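Beta-glucosidase (PDB 5M6G) probably hydrolyses terminal, non-reducing beta-D-glucosyl residues to release beta-D-glucose, as a glycosyl hydrolase family 3 member, and binds magnesium ions. Local coordinates at residues F263-A266 against I267-V271; N294-L297 against K298-G302; G213-G216 against E217-A221; A363-I366 against D367-R371. One frame throughout, in Å; residues are numbered along the deposited sequence.

Contact 1. Residues F263-A266 against I267-V271; sequences FREA and IARGV
The guanidinium of R269 takes water 1 at its edge, in plane, while E265 OE1 stands obliquely to it. Direct pairing is ruled out by distance, since E265 OE1 lies 4.3 Å from R269 NE, beyond a salt bridge. The water links the two charges, donating to E265 OE1 at a short 2.5 Å and accepting from R269 NH2 at 2.8 Å. The R269 chain runs extended from CG to NE (chi2 176°, chi3 -178°) and brushes E265 O with its CG at 3.5 Å; NH1 finds its own acceptor in T212 OG1. The ring of F263, a second flat group, leads away and meets Y233 edge-to-face.

At this point the helix ends in a Schellman motif. G270 takes a positive phi of 91°, and the two bonds of the motif follow: V271 N returns to A266 O at 3.0 Å, and G270 N bonds I267 O at 2.8 Å. V271 CG1 then packs on A266 CB at 4.0 Å, an apolar contact across the cap. I267 CD1 lies 3.4 Å from F263 O, one turn back.

Around this end of helix 261-268, A266 and F263 rest on strand 229-233, R269 and V271 touch helix 209-215, and R264 reaches L301.

Contact 2. Residues N294-L297 against K298-G302; sequences NDVL and KGELG
Three backbone bonds from N294-L297 to K298-G302 each span five residues, which identifies a pi-type turn in helix 290-300. G299 N reaches N294 O only weakly, at 128°. E300 N bonds D295 O at 2.8 Å, and L301 N meets V296 O at 2.7 Å. A CB on G299 would lie just 2.5 Å from D295 O, so a side chain at this position would collide with that carbonyl of the wide turn.

Among the polar side chains, water 2 donates to N294 OD1 at 2.7 Å and accepts from K298 NZ at 3.2 Å. The other end of the N294 amide is used too: ND2 donates in its own plane to D295 OD1 at 3.0 Å, which fixes the amide's rotation.

The apolar share is small: L297 CD1 and L301 CD1 approach to 4.4 Å, and both leucines continue onto I267 of helix 261-268.

Beyond CG the K298 chain is extended, carrying NZ to D368, D337 and the carbonyl of G335, while E300 pairs with R256. With R365 and R372 also near NZ, the two carboxylates probably offset a local crowd of positive charge, and the ammonium is likely to stay protonated.

Contact 3. Residues G213-G216 against E217-A221; sequences GLQG and EALGA
Q215 sets its CG beside the backbone N (chi1 -59°) and runs extended beyond it, while L219 swings CG anti to its own N (chi1 -165°); together these turns bring L219 CD1 against the glutamine. The setting is the C-terminal end of helix 209-215, broken at G216 by a positive phi of 77°, followed by a type II beta turn from A218 to A221.

The two side chains cross obliquely. A single methyl does the touching: L219 CD1 is 3.8 Å from Q215 CD, 3.9 Å from Q215 CB and 4.0 Å from Q215 OE1, so it lies along the chain and its amide at almost constant distance. The amide is spent elsewhere, NE2 donating to G270 O and OE1 accepting from the backbone N of G272 and of A228. A leucine in place of Q215 would probably leave G270 O and those two N-H groups without their mates, untying the helix end from the segments leading into strands 273-276 and 229-233.

No hydrogen bond joins the two segments directly. Q215 O and A218 O, both acceptors, come within 3.5 Å; S225 OG bonds Q215 O and also G220 N. Inside the turn, A221 N closes on A218 O at 3.0 Å.

Contact 4. Residues A363-I366 against D367-R371; sequences AERI and DDANR
R365 NH2 donates to D368 OD2 in a salt bridge refined at a short 2.5 Å, between residues three apart. The acceptor sits in the guanidinium plane, but the donor meets OD2 on its anti side, 19° out of the carboxylate plane, and the two flat groups are turned 64° apart. R365 starts with CG anti to its backbone N (chi1 -175°) and then bends at chi2 and chi3, which folds the guanidinium back over the following turn. Several of these atoms have further partners: NH2 also pairs with D337, NH1 donates to V332 O and I336 O, D368 OD1 takes R372 NE, and D368 OD2 takes K298, from helix 290-300. A leucine in place of R365 would probably leave V332 O and I336 O without this donor, and D337 and D368 with less positive charge to balance them.

These residues lie in the opening turns of helix 363-379, in the family 3 N-terminal domain of the TIM-barrel clan, where I366 packs on helices 60-66 and 345-357. The main chain of the helix follows the alpha-helical pattern, with D367 N on A363 O at 3.1 Å and D368 N on E364 O at 2.8 Å. I366 O is gripped twice, by N370 N at 3.0 Å and by N370 ND2 at 3.0 Å, from opposite faces of the carbonyl plane; ND2 donates to K63 O as well. A363 O receives a second donor, water 3, at 2.7 Å. That water reaches D367 OD1 only weakly, and the same oxygen forms a salt bridge with K63 NZ.

In the fold
All four contacts are local, and exposure does not follow distance from the centre of the chain. Contacts 1, 2 and 4 are partly buried, with centres about 17, 24 and 29 Å from it; contact 3, at about 18 Å, is a surface contact. They form a chain of neighbours. Contact 3 touches contact 1 through Q215 and G270, a probable hydrogen bond between helix ends. Contact 1 meets contact 2 by packing, I267 CD1 lying 3.7 Å from L297 CD1. Contact 2 joins contact 4 by charge, K298 to D368. Contacts 1, 2 and 3 all reach a positive-phi glycine where a helix is left, contact 2 after a pi-type turn; contact 4 is a regular helix start rich in ion pairs.

Contact 1. Residues F263-A266 against I267-V271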
loop_
_atom_site.group_PDB
_atom_site.type_symbol
_atom_site.label_atom_id
_atom_site.label_comp_id
_atom_site.label_asym_id
_atom_site.label_seq_id
_atom_site.Cartn_x
_atom_site.Cartn_y
_atom_site.Cartn_z
ATOM N N PHE A 263 -5.675 11.664 7.652
ATOM C CA PHE A 263 -4.552 12.548 7.356
ATOM C C PHE A 263 -4.150 13.362 8.579
ATOM O O PHE A 263 -2.956 13.532 8.844
ATOM C CB PHE A 263 -4.895 13.454 6.175
ATOM C CG PHE A 263 -4.886 12.733 4.870
ATOM C CD1 PHE A 263 -3.678 12.437 4.239
ATOM C CD2 PHE A 263 -6.075 12.275 4.311
ATOM C CE1 PHE A 263 -3.666 11.736 3.035
ATOM C CE2 PHE A 263 -6.078 11.566 3.122
ATOM C CZ PHE A 263 -4.868 11.288 2.482
ATOM N N ARG A 264 -5.129 13.863 9.338
ATOM C CA ARG A 264 -4.825 14.602 10.562
ATOM C C ARG A 264 -4.008 13.750 11.528
ATOM O O ARG A 264 -3.010 14.212 12.092
ATOM C CB ARG A 264 -6.130 15.066 11.222
ATOM C CG ARG A 264 -6.014 16.294 12.094
ATOM C CD ARG A 264 -7.349 16.620 12.783
ATOM N NE ARG A 264 -8.404 17.032 11.859
ATOM C CZ ARG A 264 -8.592 18.288 11.468
ATOM N NH1 ARG A 264 -7.784 19.242 11.916
ATOM N NH2 ARG A 264 -9.579 18.600 10.634
ATOM N N GLU A 265 -4.427 12.493 11.734
ATOM C CA GLU A 265 -3.695 11.592 12.620
ATOM C C GLU A 265 -2.295 11.295 12.098
ATOM O O GLU A 265 -1.340 11.204 12.880
ATOM C CB GLU A 265 -4.463 10.281 12.799
ATOM C CG GLU A 265 -5.393 10.278 13.997
ATOM C CD GLU A 265 -4.637 10.385 15.304
ATOM O OE1 GLU A 265 -3.962 9.402 15.683
ATOM O OE2 GLU A 265 -4.714 11.460 15.942
ATOM N N ALA A 266 -2.156 11.086 10.789
ATOM C CA ALA A 266 -0.828 10.800 10.249
ATOM C C ALA A 266 0.092 11.992 10.453
ATOM O O ALA A 266 1.264 11.832 10.807
ATOM C CB ALA A 266 -0.923 10.432 8.768
ATOM N N ILE A 267 -0.443 13.203 10.279
ATOM C CA ILE A 267 0.342 14.414 10.506
ATOM C C ILE A 267 0.741 14.531 11.974
ATOM O O ILE A 267 1.886 14.864 12.294
ATOM C CB ILE A 267 -0.455 15.638 10.020
ATOM C CG1 ILE A 267 -0.572 15.601 8.491
ATOM C CG2 ILE A 267 0.179 16.943 10.502
ATOM C CD1 ILE A 267 -1.613 16.565 7.932
ATOM N N ALA A 268 -0.188 14.242 12.891
ATOM C CA ALA A 268 0.143 14.263 14.314
ATOM C C ALA A 268 1.270 13.294 14.650
ATOM O O ALA A 268 2.086 13.572 15.540
ATOM C CB ALA A 268 -1.097 13.934 15.148
ATOM N N ARG A 269 1.339 12.155 13.955
ATOM C CA ARG A 269 2.429 11.209 14.156
ATOM C C ARG A 269 3.715 11.629 13.468
ATOM O O ARG A 269 4.732 10.939 13.620
ATOM C CB ARG A 269 2.022 9.817 13.668
ATOM C CG ARG A 269 1.012 9.146 14.558
ATOM C CD ARG A 269 0.576 7.814 13.968
ATOM N NE ARG A 269 -0.435 7.168 14.795
ATOM C CZ ARG A 269 -0.150 6.410 15.849
ATOM N NH1 ARG A 269 1.115 6.211 16.199
ATOM N NH2 ARG A 269 -1.126 5.856 16.547
ATOM N N GLY A 270 3.702 12.730 12.724
ATOM C CA GLY A 270 4.910 13.228 12.098
ATOM C C GLY A 270 5.174 12.718 10.702
ATOM O O GLY A 270 6.328 12.734 10.273
ATOM N N VAL A 271 4.141 12.276 9.977
ATOM C CA VAL A 271 4.340 11.727 8.636
ATOM C C VAL A 271 5.147 12.713 7.802
ATOM O O VAL A 271 4.880 13.919 7.805
ATOM C CB VAL A 271 2.981 11.382 7.992
ATOM C CG1 VAL A 271 2.182 12.651 7.615
ATOM C CG2 VAL A 271 3.182 10.477 6.793
HETATM O O HOH W 1 -3.464 6.997 15.598
#

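Contact 2. Residues N294-L297 against K298-G302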
loop_
_atom_site.group_PDB
_atom_site.type_symbol
_atom_site.label_atom_id
_atom_site.label_comp_id
_atom_site.label_asym_id
_atom_site.label_seq_id
_atom_site.Cartn_x
_atom_site.Cartn_y
_atom_site.Cartn_z
ATOM N N ASN A 294 -3.084 23.543 -0.531
ATOM C CA ASN A 294 -2.396 24.622 0.169
ATOM C C ASN A 294 -3.185 25.099 1.379
ATOM O O ASN A 294 -2.642 25.175 2.489
ATOM C CB ASN A 294 -2.115 25.792 -0.768
ATOM C CG ASN A 294 -1.336 26.893 -0.074
ATOM O OD1 ASN A 294 -0.114 26.819 0.049
ATOM N ND2 ASN A 294 -2.049 27.907 0.417
ATOM N N ASP A 295 -4.467 25.417 1.194
ATOM C CA ASP A 295 -5.206 26.070 2.271
ATOM C C ASP A 295 -5.509 25.097 3.404
ATOM O O ASP A 295 -5.298 25.416 4.581
ATOM C CB ASP A 295 -6.491 26.695 1.726
ATOM C CG ASP A 295 -6.217 27.872 0.799
ATOM O OD1 ASP A 295 -5.042 28.281 0.675
ATOM O OD2 ASP A 295 -7.177 28.392 0.198
ATOM N N VAL A 296 -5.981 23.899 3.079
ATOM C CA VAL A 296 -6.383 22.968 4.130
ATOM C C VAL A 296 -5.203 22.140 4.629
ATOM O O VAL A 296 -4.925 22.108 5.831
ATOM C CB VAL A 296 -7.554 22.090 3.641
ATOM C CG1 VAL A 296 -7.926 21.042 4.690
ATOM C CG2 VAL A 296 -8.760 22.983 3.322
ATOM N N LEU A 297 -4.457 21.489 3.731
ATOM C CA LEU A 297 -3.412 20.574 4.188
ATOM C C LEU A 297 -2.231 21.327 4.793
ATOM O O LEU A 297 -1.857 21.096 5.947
ATOM C CB LEU A 297 -2.948 19.684 3.037
ATOM C CG LEU A 297 -1.729 18.802 3.343
ATOM C CD1 LEU A 297 -2.031 17.806 4.458
ATOM C CD2 LEU A 297 -1.342 18.084 2.084
ATOM N N LYS A 298 -1.612 22.217 4.015
ATOM C CA LYS A 298 -0.468 22.963 4.529
ATOM C C LYS A 298 -0.901 24.004 5.553
ATOM O O LYS A 298 -0.216 24.211 6.561
ATOM C CB LYS A 298 0.286 23.626 3.377
ATOM C CG LYS A 298 1.132 22.659 2.561
ATOM C CD LYS A 298 1.964 23.395 1.525
ATOM C CE LYS A 298 2.909 22.445 0.799
ATOM N NZ LYS A 298 3.770 23.192 -0.176
ATOM N N GLY A 299 -2.038 24.652 5.325
ATOM C CA GLY A 299 -2.434 25.759 6.175
ATOM C C GLY A 299 -3.167 25.299 7.414
ATOM O O GLY A 299 -2.607 25.288 8.514
ATOM N N GLU A 300 -4.420 24.880 7.230
ATOM C CA GLU A 300 -5.272 24.555 8.368
ATOM C C GLU A 300 -4.717 23.383 9.170
ATOM O O GLU A 300 -4.684 23.432 10.405
ATOM C CB GLU A 300 -6.688 24.261 7.888
ATOM C CG GLU A 300 -7.617 23.912 9.025
ATOM C CD GLU A 300 -8.972 23.433 8.560
ATOM O OE1 GLU A 300 -9.437 23.886 7.492
ATOM O OE2 GLU A 300 -9.557 22.588 9.271
ATOM N N LEU A 301 -4.282 22.313 8.487
ATOM C CA LEU A 301 -3.705 21.162 9.172
ATOM C C LEU A 301 -2.245 21.375 9.537
ATOM O O LEU A 301 -1.666 20.527 10.230
ATOM C CB LEU A 301 -3.832 19.892 8.313
ATOM C CG LEU A 301 -5.262 19.445 7.982
ATOM C CD1 LEU A 301 -5.317 18.034 7.385
ATOM C CD2 LEU A 301 -6.140 19.543 9.208
ATOM N N GLY A 302 -1.637 22.468 9.077
ATOM C CA GLY A 302 -0.264 22.784 9.444
ATOM C C GLY A 302 0.764 21.756 9.024
ATOM O O GLY A 302 1.765 21.572 9.726
HETATM O O HOH W 2 2.137 25.793 -1.107
#

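Contact 3. Residues G213-G216 against E217-A221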
loop_
_atom_site.group_PDB
_atom_site.type_symbol
_atom_site.label_atom_id
_atom_site.label_comp_id
_atom_site.label_asym_id
_atom_site.label_seq_id
_atom_site.Cartn_x
_atom_site.Cartn_y
_atom_site.Cartn_z
ATOM N N GLY A 213 5.753 3.255 12.885
ATOM C CA GLY A 213 6.642 2.120 12.692
ATOM C C GLY A 213 7.673 2.381 11.608
ATOM O O GLY A 213 8.868 2.131 11.794
ATOM N N LEU A 214 7.221 2.898 10.463
ATOM C CA LEU A 214 8.125 3.164 9.348
ATOM C C LEU A 214 9.173 4.203 9.725
ATOM O O LEU A 214 10.369 4.022 9.464
ATOM C CB LEU A 214 7.315 3.634 8.134
ATOM C CG LEU A 214 6.541 2.583 7.327
ATOM C CD1 LEU A 214 5.471 3.250 6.476
ATOM C CD2 LEU A 214 7.519 1.813 6.443
ATOM N N GLN A 215 8.738 5.305 10.344
ATOM C CA GLN A 215 9.616 6.450 10.562
ATOM C C GLN A 215 10.360 6.395 11.884
ATOM O O GLN A 215 11.435 6.995 12.005
ATOM C CB GLN A 215 8.813 7.758 10.507
ATOM C CG GLN A 215 8.100 7.959 9.206
ATOM C CD GLN A 215 7.626 9.388 8.996
ATOM O OE1 GLN A 215 7.395 9.808 7.861
ATOM N NE2 GLN A 215 7.468 10.137 10.087
ATOM N N GLY A 216 9.820 5.697 12.875
ATOM C CA GLY A 216 10.194 5.934 14.250
ATOM C C GLY A 216 9.521 7.197 14.752
ATOM O O GLY A 216 8.842 7.915 14.017
ATOM N N GLU A 217 9.704 7.470 16.045
ATOM C CA GLU A 217 9.113 8.674 16.624
ATOM C C GLU A 217 9.623 9.929 15.926
ATOM O O GLU A 217 8.863 10.870 15.677
ATOM C CB GLU A 217 9.428 8.740 18.114
ATOM C CG GLU A 217 8.798 9.915 18.823
ATOM C CD GLU A 217 9.363 10.107 20.209
ATOM O OE1 GLU A 217 8.811 10.934 20.963
ATOM O OE2 GLU A 217 10.364 9.427 20.542
ATOM N N ALA A 218 10.908 9.964 15.609
ATOM C CA ALA A 218 11.509 11.090 14.912
ATOM C C ALA A 218 12.127 10.571 13.625
ATOM O O ALA A 218 12.961 9.659 13.658
ATOM C CB ALA A 218 12.558 11.777 15.790
ATOM N N LEU A 219 11.705 11.135 12.497
ATOM C CA LEU A 219 12.297 10.777 11.217
ATOM C C LEU A 219 13.815 10.920 11.285
ATOM O O LEU A 219 14.334 11.937 11.756
ATOM C CB LEU A 219 11.716 11.665 10.116
ATOM C CG LEU A 219 11.951 11.224 8.682
ATOM C CD1 LEU A 219 11.317 9.870 8.445
ATOM C CD2 LEU A 219 11.376 12.243 7.730
ATOM N N GLY A 220 14.524 9.872 10.859
ATOM C CA GLY A 220 15.975 9.866 10.841
ATOM C C GLY A 220 16.661 9.491 12.142
ATOM O O GLY A 220 17.897 9.436 12.172
ATOM N N ALA A 221 15.913 9.216 13.214
ATOM C CA ALA A 221 16.537 8.998 14.519
ATOM C C ALA A 221 17.313 7.684 14.573
ATOM O O ALA A 221 18.364 7.609 15.222
ATOM C CB ALA A 221 15.477 9.032 15.621
#

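Contact 4. Residues A363-I366 against D367-R371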
loop_
_atom_site.group_PDB
_atom_site.type_symbol
_atom_site.label_atom_id
_atom_site.label_comp_id
_atom_site.label_asym_id
_atom_site.label_seq_id
_atom_site.Cartn_x
_atom_site.Cartn_y
_atom_site.Cartn_z
ATOM N N ALA A 363 8.238 33.065 -7.036
ATOM C CA ALA A 363 9.509 32.561 -6.530
ATOM C C ALA A 363 9.363 31.908 -5.161
ATOM O O ALA A 363 10.063 30.937 -4.858
ATOM C CB ALA A 363 10.525 33.704 -6.467
ATOM N N GLU A 364 8.466 32.420 -4.316
ATOM C CA GLU A 364 8.337 31.836 -2.986
ATOM C C GLU A 364 7.761 30.425 -3.038
ATOM O O GLU A 364 7.996 29.637 -2.115
ATOM C CB GLU A 364 7.474 32.727 -2.093
ATOM C CG GLU A 364 6.001 32.728 -2.444
ATOM C CD GLU A 364 5.148 33.367 -1.365
ATOM O OE1 GLU A 364 4.506 32.624 -0.581
ATOM O OE2 GLU A 364 5.140 34.617 -1.297
ATOM N N ARG A 365 7.020 30.098 -4.097
ATOM C CA ARG A 365 6.430 28.771 -4.215
ATOM C C ARG A 365 7.522 27.736 -4.457
ATOM O O ARG A 365 7.529 26.665 -3.830
ATOM C CB ARG A 365 5.371 28.784 -5.331
ATOM C CG ARG A 365 4.524 27.498 -5.550
ATOM C CD ARG A 365 3.584 27.132 -4.384
ATOM N NE ARG A 365 4.243 26.357 -3.329
ATOM C CZ ARG A 365 4.616 25.086 -3.453
ATOM N NH1 ARG A 365 4.398 24.437 -4.593
ATOM N NH2 ARG A 365 5.224 24.465 -2.444
ATOM N N ILE A 366 8.490 28.072 -5.314
ATOM C CA ILE A 366 9.645 27.199 -5.527
ATOM C C ILE A 366 10.454 27.062 -4.244
ATOM O O ILE A 366 10.966 25.979 -3.923
ATOM C CB ILE A 366 10.515 27.739 -6.681
ATOM C CG1 ILE A 366 9.701 27.884 -7.969
ATOM C CG2 ILE A 366 11.762 26.856 -6.884
ATOM C CD1 ILE A 366 9.006 26.607 -8.434
ATOM N N ASP A 367 10.609 28.163 -3.501
ATOM C CA ASP A 367 11.387 28.110 -2.267
ATOM C C ASP A 367 10.670 27.292 -1.205
ATOM O O ASP A 367 11.306 26.547 -0.449
ATOM C CB ASP A 367 11.663 29.522 -1.742
ATOM C CG ASP A 367 12.749 30.246 -2.524
ATOM O OD1 ASP A 367 13.447 29.607 -3.336
ATOM O OD2 ASP A 367 12.907 31.473 -2.310
ATOM N N ASP A 368 9.346 27.429 -1.117
ATOM C CA ASP A 368 8.594 26.608 -0.176
ATOM C C ASP A 368 8.769 25.125 -0.491
ATOM O O ASP A 368 9.018 24.312 0.407
ATOM C CB ASP A 368 7.116 27.006 -0.203
ATOM C CG ASP A 368 6.240 26.035 0.548
ATOM O OD1 ASP A 368 6.377 25.953 1.783
ATOM O OD2 ASP A 368 5.407 25.362 -0.095
ATOM N N ALA A 369 8.652 24.751 -1.770
ATOM C CA ALA A 369 8.811 23.345 -2.132
ATOM C C ALA A 369 10.210 22.858 -1.792
ATOM O O ALA A 369 10.384 21.749 -1.266
ATOM C CB ALA A 369 8.520 23.146 -3.621
ATOM N N ASN A 370 11.224 23.685 -2.055
ATOM C CA ASN A 370 12.588 23.250 -1.774
ATOM C C ASN A 370 12.851 23.165 -0.284
ATOM O O ASN A 370 13.526 22.245 0.174
ATOM C CB ASN A 370 13.586 24.182 -2.430
ATOM C CG ASN A 370 13.943 23.724 -3.798
ATOM O OD1 ASN A 370 15.031 23.192 -4.015
ATOM N ND2 ASN A 370 13.002 23.863 -4.729
ATOM N N ARG A 371 12.351 24.125 0.489
ATOM C CA ARG A 371 12.531 24.039 1.935
ATOM C C ARG A 371 11.935 22.745 2.481
ATOM O O ARG A 371 12.540 22.075 3.332
ATOM C CB ARG A 371 11.892 25.253 2.595
ATOM C CG ARG A 371 12.148 25.383 4.073
ATOM C CD ARG A 371 11.811 26.804 4.501
ATOM N NE ARG A 371 12.421 27.774 3.596
ATOM C CZ ARG A 371 11.755 28.630 2.818
ATOM N NH1 ARG A 371 10.424 28.674 2.814
ATOM N NH2 ARG A 371 12.436 29.463 2.043
HETATM O O HOH W 3 12.577 30.411 -5.716
#